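Local coordinates for hypothetical protein AQ_1354 (Aquifex aeolicus, PDB 1OZ9) that is probably a single strand-specific, zinc-dependent endoribonuclease of the YbeY family that takes part in 16S rRNA maturation and ribosome quality control, at residues K17-K22 / H103-E108; D23-W28 / L43-T48; S34-N39 / H119-D124; D92-Q97 / K110-H115. All coordinates share one frame; numbering follows the deposited sequence.

Contact 1. Residues K17-K22 / H103-E108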
# COMPACT_ATOMS: atom_id res chain seq x y z
N LYS A 17 -6.72 11.00 7.38
CA LYS A 17 -6.42 12.15 6.52
C LYS A 17 -7.22 11.96 5.23
O LYS A 17 -7.27 10.84 4.70
CB LYS A 17 -4.93 12.21 6.24
CG LYS A 17 -4.14 12.63 7.44
CD LYS A 17 -4.48 14.07 7.81
CE LYS A 17 -3.37 14.67 8.66
NZ LYS A 17 -3.65 16.06 9.16
N ARG A 18 -7.86 13.02 4.75
CA ARG A 18 -8.90 12.88 3.74
C ARG A 18 -8.83 13.66 2.44
O ARG A 18 -9.87 13.91 1.82
CB ARG A 18 -10.23 13.26 4.40
CG ARG A 18 -10.47 12.48 5.68
CD ARG A 18 -11.83 12.71 6.23
NE ARG A 18 -11.88 12.54 7.67
CZ ARG A 18 -12.26 11.43 8.26
NH1 ARG A 18 -12.63 10.40 7.52
NH2 ARG A 18 -12.29 11.36 9.58
N LYS A 19 -7.62 14.06 2.04
CA LYS A 19 -7.46 14.85 0.83
C LYS A 19 -7.77 14.06 -0.44
O LYS A 19 -8.20 14.63 -1.44
CB LYS A 19 -6.06 15.49 0.76
CG LYS A 19 -6.09 16.85 0.19
CD LYS A 19 -4.90 17.73 0.58
CE LYS A 19 -5.05 19.07 -0.13
NZ LYS A 19 -4.15 20.20 0.25
N VAL A 20 -7.58 12.75 -0.37
CA VAL A 20 -7.90 11.86 -1.48
C VAL A 20 -9.20 11.11 -1.18
O VAL A 20 -9.38 10.53 -0.09
CB VAL A 20 -6.75 10.86 -1.71
CG1 VAL A 20 -7.11 9.81 -2.78
CG2 VAL A 20 -5.44 11.61 -2.06
N ARG A 21 -10.11 11.11 -2.14
CA ARG A 21 -11.39 10.46 -1.99
C ARG A 21 -11.35 8.98 -1.61
O ARG A 21 -10.57 8.20 -2.15
CB ARG A 21 -12.21 10.64 -3.28
CG ARG A 21 -12.77 12.04 -3.46
CD ARG A 21 -13.37 12.30 -4.82
NE ARG A 21 -14.04 11.13 -5.41
CZ ARG A 21 -14.16 10.94 -6.74
NH1 ARG A 21 -13.66 11.84 -7.60
NH2 ARG A 21 -14.78 9.85 -7.20
N LYS A 22 -12.22 8.60 -0.68
CA LYS A 22 -12.26 7.22 -0.22
C LYS A 22 -12.54 6.23 -1.35
O LYS A 22 -11.95 5.15 -1.40
CB LYS A 22 -13.34 7.06 0.89
CG LYS A 22 -13.36 5.61 1.48
CD LYS A 22 -14.70 5.31 2.16
CE LYS A 22 -14.81 3.84 2.67
NZ LYS A 22 -16.11 3.67 3.43
N HIS A 103 4.60 15.16 -9.17
CA HIS A 103 3.28 14.65 -9.55
C HIS A 103 2.21 14.93 -8.50
O HIS A 103 2.50 15.48 -7.46
CB HIS A 103 3.29 13.16 -9.98
CG HIS A 103 3.87 12.21 -8.98
ND1 HIS A 103 4.96 11.42 -9.27
CD2 HIS A 103 3.48 11.87 -7.72
CE1 HIS A 103 5.23 10.63 -8.24
NE2 HIS A 103 4.36 10.90 -7.28
N SER A 104 0.98 14.53 -8.78
CA SER A 104 -0.12 14.81 -7.85
C SER A 104 -0.09 13.95 -6.59
O SER A 104 0.55 12.91 -6.54
CB SER A 104 -1.47 14.67 -8.55
OG SER A 104 -1.77 13.31 -8.79
N LEU A 105 -0.77 14.43 -5.55
CA LEU A 105 -0.93 13.63 -4.34
C LEU A 105 -1.65 12.32 -4.66
O LEU A 105 -1.28 11.23 -4.15
CB LEU A 105 -1.70 14.41 -3.27
CG LEU A 105 -2.09 13.60 -2.03
CD1 LEU A 105 -0.85 13.13 -1.33
CD2 LEU A 105 -2.91 14.48 -1.08
N GLU A 106 -2.65 12.41 -5.52
CA GLU A 106 -3.41 11.21 -5.89
C GLU A 106 -2.48 10.23 -6.55
O GLU A 106 -2.53 9.04 -6.27
CB GLU A 106 -4.57 11.50 -6.84
CG GLU A 106 -5.66 12.32 -6.19
CD GLU A 106 -6.96 12.36 -6.98
OE1 GLU A 106 -7.11 11.63 -7.99
OE2 GLU A 106 -7.84 13.15 -6.58
N GLU A 107 -1.61 10.72 -7.44
CA GLU A 107 -0.69 9.82 -8.10
C GLU A 107 0.25 9.17 -7.07
O GLU A 107 0.52 7.96 -7.16
CB GLU A 107 0.10 10.53 -9.20
CG GLU A 107 1.14 9.62 -9.86
CD GLU A 107 0.55 8.50 -10.72
OE1 GLU A 107 -0.56 8.67 -11.29
OE2 GLU A 107 1.20 7.43 -10.84
N GLU A 108 0.71 9.93 -6.09
CA GLU A 108 1.63 9.39 -5.09
C GLU A 108 0.92 8.37 -4.19
O GLU A 108 1.47 7.30 -3.86
CB GLU A 108 2.28 10.51 -4.26
CG GLU A 108 3.29 10.03 -3.20
CD GLU A 108 4.54 9.38 -3.81
OE1 GLU A 108 4.74 9.46 -5.05
OE2 GLU A 108 5.33 8.79 -3.03
O HOH W 1 -9.54 12.61 -4.85

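Contact 2. Residues D23-W28 / L43-T48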
# COMPACT_ATOMS: atom_id res chain seq x y z
N ASP A 23 -13.49 6.59 -2.21
CA ASP A 23 -13.85 5.69 -3.31
C ASP A 23 -12.72 5.51 -4.31
O ASP A 23 -12.63 4.46 -4.96
CB ASP A 23 -15.16 6.12 -3.99
CG ASP A 23 -15.10 7.53 -4.60
OD1 ASP A 23 -14.26 8.38 -4.23
OD2 ASP A 23 -15.92 7.88 -5.48
N LYS A 24 -11.86 6.51 -4.46
CA LYS A 24 -10.73 6.36 -5.38
C LYS A 24 -9.70 5.38 -4.81
O LYS A 24 -9.15 4.55 -5.53
CB LYS A 24 -10.06 7.71 -5.68
CG LYS A 24 -10.77 8.52 -6.74
CD LYS A 24 -9.94 9.79 -7.13
CE LYS A 24 -10.54 10.49 -8.33
NZ LYS A 24 -10.09 11.93 -8.53
N ILE A 25 -9.42 5.52 -3.52
CA ILE A 25 -8.49 4.64 -2.87
C ILE A 25 -9.04 3.23 -2.94
O ILE A 25 -8.30 2.26 -3.22
CB ILE A 25 -8.24 5.08 -1.40
CG1 ILE A 25 -7.37 6.36 -1.38
CG2 ILE A 25 -7.59 3.98 -0.61
CD1 ILE A 25 -7.46 7.09 -0.06
N GLU A 26 -10.34 3.09 -2.69
CA GLU A 26 -10.94 1.76 -2.72
C GLU A 26 -10.80 1.12 -4.11
O GLU A 26 -10.41 -0.07 -4.23
CB GLU A 26 -12.42 1.82 -2.32
CG GLU A 26 -12.93 0.51 -1.77
CD GLU A 26 -14.40 0.56 -1.33
OE1 GLU A 26 -14.85 1.58 -0.74
OE2 GLU A 26 -15.10 -0.45 -1.57
N LYS A 27 -11.14 1.89 -5.15
CA LYS A 27 -11.03 1.45 -6.54
C LYS A 27 -9.59 1.05 -6.94
O LYS A 27 -9.41 -0.02 -7.52
CB LYS A 27 -11.66 2.46 -7.52
CG LYS A 27 -11.19 2.34 -9.01
CD LYS A 27 -11.81 3.41 -9.92
CE LYS A 27 -10.90 3.82 -11.12
NZ LYS A 27 -11.38 3.37 -12.49
N TRP A 28 -8.59 1.89 -6.63
CA TRP A 28 -7.19 1.55 -6.94
C TRP A 28 -6.82 0.23 -6.28
O TRP A 28 -6.21 -0.64 -6.90
CB TRP A 28 -6.22 2.62 -6.42
CG TRP A 28 -6.32 3.89 -7.20
CD1 TRP A 28 -6.63 4.02 -8.51
CD2 TRP A 28 -6.12 5.20 -6.70
NE1 TRP A 28 -6.60 5.35 -8.88
CE2 TRP A 28 -6.32 6.10 -7.77
CE3 TRP A 28 -5.78 5.71 -5.45
CZ2 TRP A 28 -6.20 7.48 -7.62
CZ3 TRP A 28 -5.66 7.09 -5.31
CH2 TRP A 28 -5.87 7.94 -6.39
N LEU A 43 -8.27 -6.75 2.45
CA LEU A 43 -7.14 -5.83 2.50
C LEU A 43 -7.62 -4.58 3.19
O LEU A 43 -8.68 -4.07 2.82
CB LEU A 43 -6.75 -5.43 1.08
CG LEU A 43 -5.76 -4.29 0.94
CD1 LEU A 43 -4.41 -4.70 1.56
CD2 LEU A 43 -5.59 -3.91 -0.54
N SER A 44 -6.87 -4.09 4.17
CA SER A 44 -7.21 -2.82 4.80
C SER A 44 -6.21 -1.75 4.36
O SER A 44 -5.01 -2.02 4.28
CB SER A 44 -7.25 -2.95 6.32
OG SER A 44 -8.33 -3.82 6.70
N VAL A 45 -6.72 -0.56 4.04
CA VAL A 45 -5.86 0.55 3.67
C VAL A 45 -6.12 1.70 4.63
O VAL A 45 -7.29 2.12 4.81
CB VAL A 45 -6.08 0.99 2.22
CG1 VAL A 45 -5.12 2.14 1.87
CG2 VAL A 45 -5.88 -0.22 1.26
N TYR A 46 -5.08 2.22 5.29
CA TYR A 46 -5.28 3.32 6.24
C TYR A 46 -4.51 4.53 5.75
O TYR A 46 -3.32 4.41 5.45
CB TYR A 46 -4.77 2.91 7.62
CG TYR A 46 -5.03 3.87 8.78
CD1 TYR A 46 -6.14 4.71 8.81
CD2 TYR A 46 -4.16 3.90 9.88
CE1 TYR A 46 -6.36 5.56 9.88
CE2 TYR A 46 -4.37 4.73 10.95
CZ TYR A 46 -5.47 5.56 10.96
OH TYR A 46 -5.65 6.39 12.06
N ILE A 47 -5.16 5.68 5.62
CA ILE A 47 -4.43 6.90 5.27
C ILE A 47 -4.35 7.76 6.53
O ILE A 47 -5.38 8.23 7.05
CB ILE A 47 -5.12 7.72 4.17
CG1 ILE A 47 -5.42 6.89 2.91
CG2 ILE A 47 -4.28 8.97 3.84
CD1 ILE A 47 -4.18 6.23 2.23
N THR A 48 -3.14 7.96 7.04
CA THR A 48 -2.99 8.67 8.30
C THR A 48 -1.95 9.77 8.19
O THR A 48 -1.70 10.27 7.08
CB THR A 48 -2.72 7.64 9.44
OG1 THR A 48 -2.68 8.30 10.70
CG2 THR A 48 -1.35 6.96 9.29

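Contact 3. Residues S34-N39 / H119-D124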
# COMPACT_ATOMS: atom_id res chain seq x y z
N SER A 34 -7.26 -7.20 -8.30
CA SER A 34 -7.71 -7.88 -9.51
C SER A 34 -6.58 -8.09 -10.52
O SER A 34 -6.52 -9.13 -11.18
CB SER A 34 -8.92 -7.15 -10.15
OG SER A 34 -9.25 -7.72 -11.40
N ALA A 35 -5.68 -7.13 -10.67
CA ALA A 35 -4.58 -7.29 -11.63
C ALA A 35 -3.67 -8.39 -11.11
O ALA A 35 -3.02 -9.09 -11.88
CB ALA A 35 -3.81 -5.99 -11.76
N LEU A 36 -3.67 -8.56 -9.80
CA LEU A 36 -2.85 -9.59 -9.20
C LEU A 36 -3.53 -10.99 -9.19
O LEU A 36 -2.95 -11.96 -8.73
CB LEU A 36 -2.42 -9.17 -7.80
CG LEU A 36 -1.39 -8.05 -7.76
CD1 LEU A 36 -1.40 -7.31 -6.41
CD2 LEU A 36 0.00 -8.58 -8.03
N GLY A 37 -4.77 -11.06 -9.68
CA GLY A 37 -5.49 -12.33 -9.78
C GLY A 37 -6.01 -12.85 -8.45
O GLY A 37 -6.36 -14.02 -8.35
N LEU A 38 -6.09 -12.00 -7.44
CA LEU A 38 -6.51 -12.44 -6.11
C LEU A 38 -8.01 -12.43 -6.00
O LEU A 38 -8.64 -11.52 -6.53
CB LEU A 38 -5.95 -11.51 -5.04
CG LEU A 38 -4.43 -11.72 -4.88
CD1 LEU A 38 -3.80 -10.56 -4.10
CD2 LEU A 38 -4.22 -13.04 -4.12
N ASN A 39 -8.56 -13.42 -5.30
CA ASN A 39 -10.00 -13.52 -5.12
C ASN A 39 -10.28 -13.88 -3.66
O ASN A 39 -9.53 -14.64 -3.04
CB ASN A 39 -10.57 -14.64 -6.04
CG ASN A 39 -10.33 -14.37 -7.55
OD1 ASN A 39 -11.13 -13.68 -8.21
ND2 ASN A 39 -9.26 -14.98 -8.11
N HIS A 119 4.45 -5.47 -1.18
CA HIS A 119 5.16 -5.85 0.04
C HIS A 119 4.34 -6.87 0.80
O HIS A 119 4.89 -7.81 1.39
CB HIS A 119 5.34 -4.66 0.98
CG HIS A 119 6.63 -3.93 0.78
ND1 HIS A 119 7.83 -4.40 1.25
CD2 HIS A 119 6.89 -2.76 0.15
CE1 HIS A 119 8.79 -3.55 0.91
NE2 HIS A 119 8.24 -2.54 0.25
N LEU A 120 3.03 -6.67 0.82
CA LEU A 120 2.14 -7.55 1.58
C LEU A 120 2.10 -8.96 1.02
O LEU A 120 1.80 -9.91 1.75
CB LEU A 120 0.71 -7.02 1.56
CG LEU A 120 0.09 -6.30 2.73
CD1 LEU A 120 -1.44 -6.24 2.52
CD2 LEU A 120 0.40 -6.99 4.03
N LEU A 121 2.38 -9.09 -0.27
CA LEU A 121 2.40 -10.38 -0.91
C LEU A 121 3.74 -11.07 -0.67
O LEU A 121 3.99 -12.16 -1.20
CB LEU A 121 2.13 -10.27 -2.41
CG LEU A 121 0.71 -9.74 -2.65
CD1 LEU A 121 0.50 -9.60 -4.14
CD2 LEU A 121 -0.36 -10.66 -1.99
N GLY A 122 4.62 -10.44 0.09
CA GLY A 122 5.86 -11.09 0.47
C GLY A 122 7.09 -10.80 -0.38
O GLY A 122 8.05 -11.56 -0.37
N TYR A 123 7.08 -9.69 -1.11
CA TYR A 123 8.27 -9.31 -1.88
C TYR A 123 8.93 -8.17 -1.13
O TYR A 123 8.26 -7.41 -0.44
CB TYR A 123 7.86 -8.82 -3.27
CG TYR A 123 7.18 -9.87 -4.14
CD1 TYR A 123 5.86 -10.24 -3.91
CD2 TYR A 123 7.86 -10.48 -5.18
CE1 TYR A 123 5.25 -11.20 -4.69
CE2 TYR A 123 7.25 -11.45 -5.97
CZ TYR A 123 5.94 -11.79 -5.72
OH TYR A 123 5.32 -12.74 -6.49
N ASP A 124 10.23 -8.02 -1.26
CA ASP A 124 10.90 -6.93 -0.57
C ASP A 124 11.98 -6.44 -1.53
O ASP A 124 12.69 -7.24 -2.09
CB ASP A 124 11.53 -7.43 0.74
CG ASP A 124 11.97 -6.30 1.68
OD1 ASP A 124 12.00 -5.11 1.28
OD2 ASP A 124 12.32 -6.51 2.86

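Contact 4. Residues D92-Q97 / K110-H115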
# COMPACT_ATOMS: atom_id res chain seq x y z
N ASP A 92 0.93 13.03 4.95
CA ASP A 92 1.93 14.08 5.13
C ASP A 92 3.17 13.80 4.31
O ASP A 92 3.71 14.69 3.63
CB ASP A 92 2.38 14.15 6.58
CG ASP A 92 1.30 14.65 7.52
OD1 ASP A 92 0.31 15.30 7.06
OD2 ASP A 92 1.38 14.43 8.75
N THR A 93 3.67 12.58 4.40
CA THR A 93 4.87 12.24 3.67
C THR A 93 4.58 12.12 2.20
O THR A 93 5.38 12.57 1.40
CB THR A 93 5.50 10.94 4.23
OG1 THR A 93 6.08 11.24 5.50
CG2 THR A 93 6.71 10.51 3.37
N ALA A 94 3.43 11.54 1.86
CA ALA A 94 3.02 11.41 0.46
C ALA A 94 2.99 12.79 -0.22
O ALA A 94 3.43 12.95 -1.37
CB ALA A 94 1.63 10.74 0.38
N GLU A 95 2.49 13.81 0.49
CA GLU A 95 2.43 15.15 -0.10
C GLU A 95 3.82 15.69 -0.42
O GLU A 95 4.03 16.29 -1.48
CB GLU A 95 1.67 16.15 0.79
CG GLU A 95 0.16 15.98 0.80
CD GLU A 95 -0.51 17.00 1.71
OE1 GLU A 95 -0.14 17.03 2.91
OE2 GLU A 95 -1.36 17.80 1.22
N ARG A 96 4.77 15.48 0.49
CA ARG A 96 6.13 15.97 0.29
C ARG A 96 6.80 15.27 -0.86
O ARG A 96 7.53 15.89 -1.63
CB ARG A 96 7.00 15.81 1.55
CG ARG A 96 6.67 16.75 2.69
CD ARG A 96 7.58 16.59 3.91
NE ARG A 96 6.79 16.69 5.14
CZ ARG A 96 6.54 15.67 5.96
NH1 ARG A 96 7.03 14.46 5.70
NH2 ARG A 96 5.80 15.86 7.04
N GLN A 97 6.57 13.96 -0.96
CA GLN A 97 7.19 13.19 -2.03
C GLN A 97 6.60 13.60 -3.37
O GLN A 97 7.31 13.77 -4.36
CB GLN A 97 7.05 11.66 -1.79
CG GLN A 97 8.02 11.18 -0.72
CD GLN A 97 7.88 9.71 -0.31
OE1 GLN A 97 7.10 8.93 -0.89
NE2 GLN A 97 8.65 9.33 0.69
N LYS A 110 -1.70 6.54 -4.98
CA LYS A 110 -1.96 5.37 -5.82
C LYS A 110 -0.70 4.48 -5.89
O LYS A 110 -0.76 3.24 -5.72
CB LYS A 110 -2.36 5.81 -7.23
CG LYS A 110 -2.62 4.63 -8.21
CD LYS A 110 -3.07 5.13 -9.60
CE LYS A 110 -1.92 5.74 -10.36
NZ LYS A 110 -2.33 6.32 -11.69
N ARG A 111 0.43 5.12 -6.11
CA ARG A 111 1.70 4.41 -6.22
C ARG A 111 2.09 3.73 -4.91
O ARG A 111 2.66 2.62 -4.90
CB ARG A 111 2.80 5.35 -6.69
CG ARG A 111 2.72 5.68 -8.21
CD ARG A 111 3.81 6.65 -8.68
NE ARG A 111 3.55 7.29 -9.97
CZ ARG A 111 4.49 7.96 -10.68
NH1 ARG A 111 5.74 8.04 -10.24
NH2 ARG A 111 4.18 8.55 -11.85
N LEU A 112 1.79 4.39 -3.80
CA LEU A 112 2.11 3.86 -2.50
C LEU A 112 1.19 2.69 -2.16
O LEU A 112 1.61 1.76 -1.47
CB LEU A 112 2.00 4.95 -1.42
CG LEU A 112 3.15 5.97 -1.46
CD1 LEU A 112 2.87 7.15 -0.56
CD2 LEU A 112 4.53 5.34 -1.07
N ILE A 113 -0.06 2.74 -2.61
CA ILE A 113 -0.96 1.59 -2.39
C ILE A 113 -0.42 0.36 -3.08
O ILE A 113 -0.37 -0.72 -2.50
CB ILE A 113 -2.34 1.91 -2.95
CG1 ILE A 113 -3.05 2.88 -2.01
CG2 ILE A 113 -3.20 0.62 -3.10
CD1 ILE A 113 -4.27 3.56 -2.65
N VAL A 114 0.00 0.52 -4.33
CA VAL A 114 0.58 -0.61 -5.08
C VAL A 114 1.84 -1.08 -4.40
O VAL A 114 2.03 -2.30 -4.20
CB VAL A 114 0.84 -0.19 -6.55
CG1 VAL A 114 1.54 -1.31 -7.36
CG2 VAL A 114 -0.51 0.18 -7.19
N HIS A 115 2.69 -0.14 -4.02
CA HIS A 115 3.94 -0.53 -3.37
C HIS A 115 3.62 -1.34 -2.10
O HIS A 115 4.23 -2.39 -1.85
CB HIS A 115 4.74 0.73 -3.02
CG HIS A 115 6.14 0.46 -2.56
ND1 HIS A 115 7.20 0.33 -3.44
CD2 HIS A 115 6.65 0.30 -1.32
CE1 HIS A 115 8.31 0.12 -2.75
NE2 HIS A 115 8.00 0.09 -1.46

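Contact 1. Residues K17-K22 / H103-E108
Val-20 and Lys-19 close over Leu-105 with hydrocarbon alone. The CG2 methyl of Val-20 lies 3.9 Å from CG of Leu-105 and meets its CD2 as well, the two side chains running at a slant to one another. A branched valine suits the spot: CG2, anti to the carbonyl carbon (CG1 being the branch anti to the backbone N, chi1 174°), reaches Leu-105 and also brushes CG of Glu-106. Lys-19 offers its aliphatic part, CB standing 3.8 Å from CD2 of Leu-105, and its chain crosses the leucine at about a right angle before the ammonium end leads off toward Glu-95, a long and weak ion pair.

The pieces joined are the loop between strand 10-15 and helix 22-35, part of a beta-alpha-beta crossover, and the first turn of helix 105-120. Ser-104 is the N-cap of that helix, its OG accepting from Glu-107 N at 2.9 Å.

Polar links run along the border. One water bridges the segments, accepting from Arg-21 N and donating to OE2 of Glu-106, while OE1 of Glu-106 makes a salt bridge with Lys-24. Within the second segment, His-103 NE2 donates to OE1 of Glu-108 over 2.7 Å, the acceptor lying in the imidazole plane and approached on the anti side of the carboxylate; CG of Glu-107 sits over one face of the ring, toward its rim.

Contact 2. Residues D23-W28 / L43-T48
Ile-25 reaches from its helix to two residues of the strand, one with each branch. Its CD1 methyl comes end-on to Ile-47, 3.6 Å from CG1 of that residue and 4.1 Å from its CD1, so the two isoleucines meet tip to tip. The shorter branch, CG2, lies 4.0 Å from CG1 of Val-45, the side chains passing at a slant.

The torsions of Ile-25 explain this division. CG2 is anti to the backbone N and CG1 anti to the carbonyl carbon (chi1 -73°), and the nearly extended second torsion (chi2 162°) carries CD1 out to Ile-47. Isoleucine therefore suits the place, having a short arm for one strand residue and a longer one for the next inward-facing residue. Val-45 and Ile-47, two apart on an extended strand, both point toward the helix, whereas Tyr-46 between them points away; its OH bonds to Glu-52. All three touching residues are buried, and their aliphatic side chains meet through carbon alone.

Farther out, Ile-25 also touches Val-13 and Leu-15 of strand 10-15 and Val-20 of the preceding loop, while Trp-28 lies against Lys-110 and Ile-113. The contact thus belongs to the beta-alpha-beta unit of strand 10-15, helix 22-35 and strand 41-48: the helix crosses one face of the two parallel strands, with helix 105-120 beside it and strand 81-90 flanking strand 41-48.

Contact 3. Residues S34-N39 / H119-D124
With CG anti to the carbonyl carbon in each, at chi1 -72° for Leu-36 and Leu-38 and -64° for Leu-121, the three leucines send their branches toward one another. Nearly extended second torsions, 178° in Leu-121, then let the methyl groups come together end-on. CD1 of Leu-121 approaches the end of Leu-36, 3.7 Å from its CD1 and 4.1 Å from its CD2; its other methyl, CD2, lies 4.0 Å from CD1 of Leu-38. One forked leucine thus serves two partners, one for each prong, and both meetings are tip to tip.

The backbones remain well apart, with Leu-36 and Leu-121 CA atoms 9.8 Å from each other, so long side chains are needed to span the distance. Both segments are helix endings of one design. Gly-37 and Gly-122 each leave the helix with positive phi in a Schellman motif, and each backbone N bonds to a carbonyl O three residues earlier: Gly-37 N to Ser-34 O at 3.0 Å and Gly-122 N to His-119 O at 2.9 Å. Glycine, lacking a CB, adopts this conformation readily.

Leu-36 also packs on Val-142 of helix 129-147, and Leu-38 on Leu-84 of strand 81-90. His-119, at the end of helix 105-120, is a predicted ligand of the catalytic zinc, as are His-115 and His-125, whose rings it meets. Since the three touching leucines are only partly buried and join through methyl groups alone, the contact rests on dispersion and the exclusion of water, with no directional bond to fix the mutual rotation of the two helix ends.

Contact 4. Residues D92-Q97 / K110-H115
Leu-112 and Ala-94 face each other from neighbouring helices, each with its CB directed at the other segment. The CD1 methyl of Leu-112 lies 3.9 Å from CB of Ala-94. Leucine provides the reach and alanine the short stub, which suits helices whose nearest CA atoms, those of Ala-94 and Leu-112, stand 8.2 Å apart. Because CG of Leu-112 is anti to the carbonyl carbon (chi1 -73°) and the next torsion is extended (chi2 169°), its fork is carried toward helix 91-101, with CD1 meeting the alanine and CD2 on the side of Gln-97. The alanine surface is shared, since Leu-105, Glu-108 and Val-109 also touch it.

These helices, 91-101 and 105-120, follow one another in the chain, and the second carries His-115 and His-119, two predicted ligands of the catalytic zinc. They are the first two histidines of an HGxxHxxGxxH motif, completed by His-125, in a fold of matrix metalloproteinase type. His-115 is turned elsewhere: its ring meets those of His-119 and His-125, and its ND1 bonds to Glu-139.

On the flank of the first helix, the guanidinium of Arg-96 lies with one face over the carbonyl O of Asp-92, 3.8 Å above the plane, and its NH1 makes a weak bond of 3.4 Å to Thr-93 OG1. Its NH2 forms a salt bridge with Asp-50, which also receives Thr-93 OG1. Arginine can span these partners because its long arm lies back along the helix.

Overall arrangement
From the N terminus, strand 10-15 leads into 17-22, whose partner, 103-108, comes much later in the chain, so contact 1 closes a long loop. Contact 2, nested inside it, closes a short one from helix 22-35 to strand 41-48. Contact 3 starts at the end of that helix and finishes at 119-124; it crosses contacts 1 and 2. Contact 4 is nested within contact 3, crosses contact 1, and opens after contact 2 has closed. Contacts 1, 3 and 4 share helix 105-120, tying its start, middle and end to the crossover loop, to helix 91-101 and to the end of helix 22-35, while contact 2 fastens helix 22-35 to the sheet.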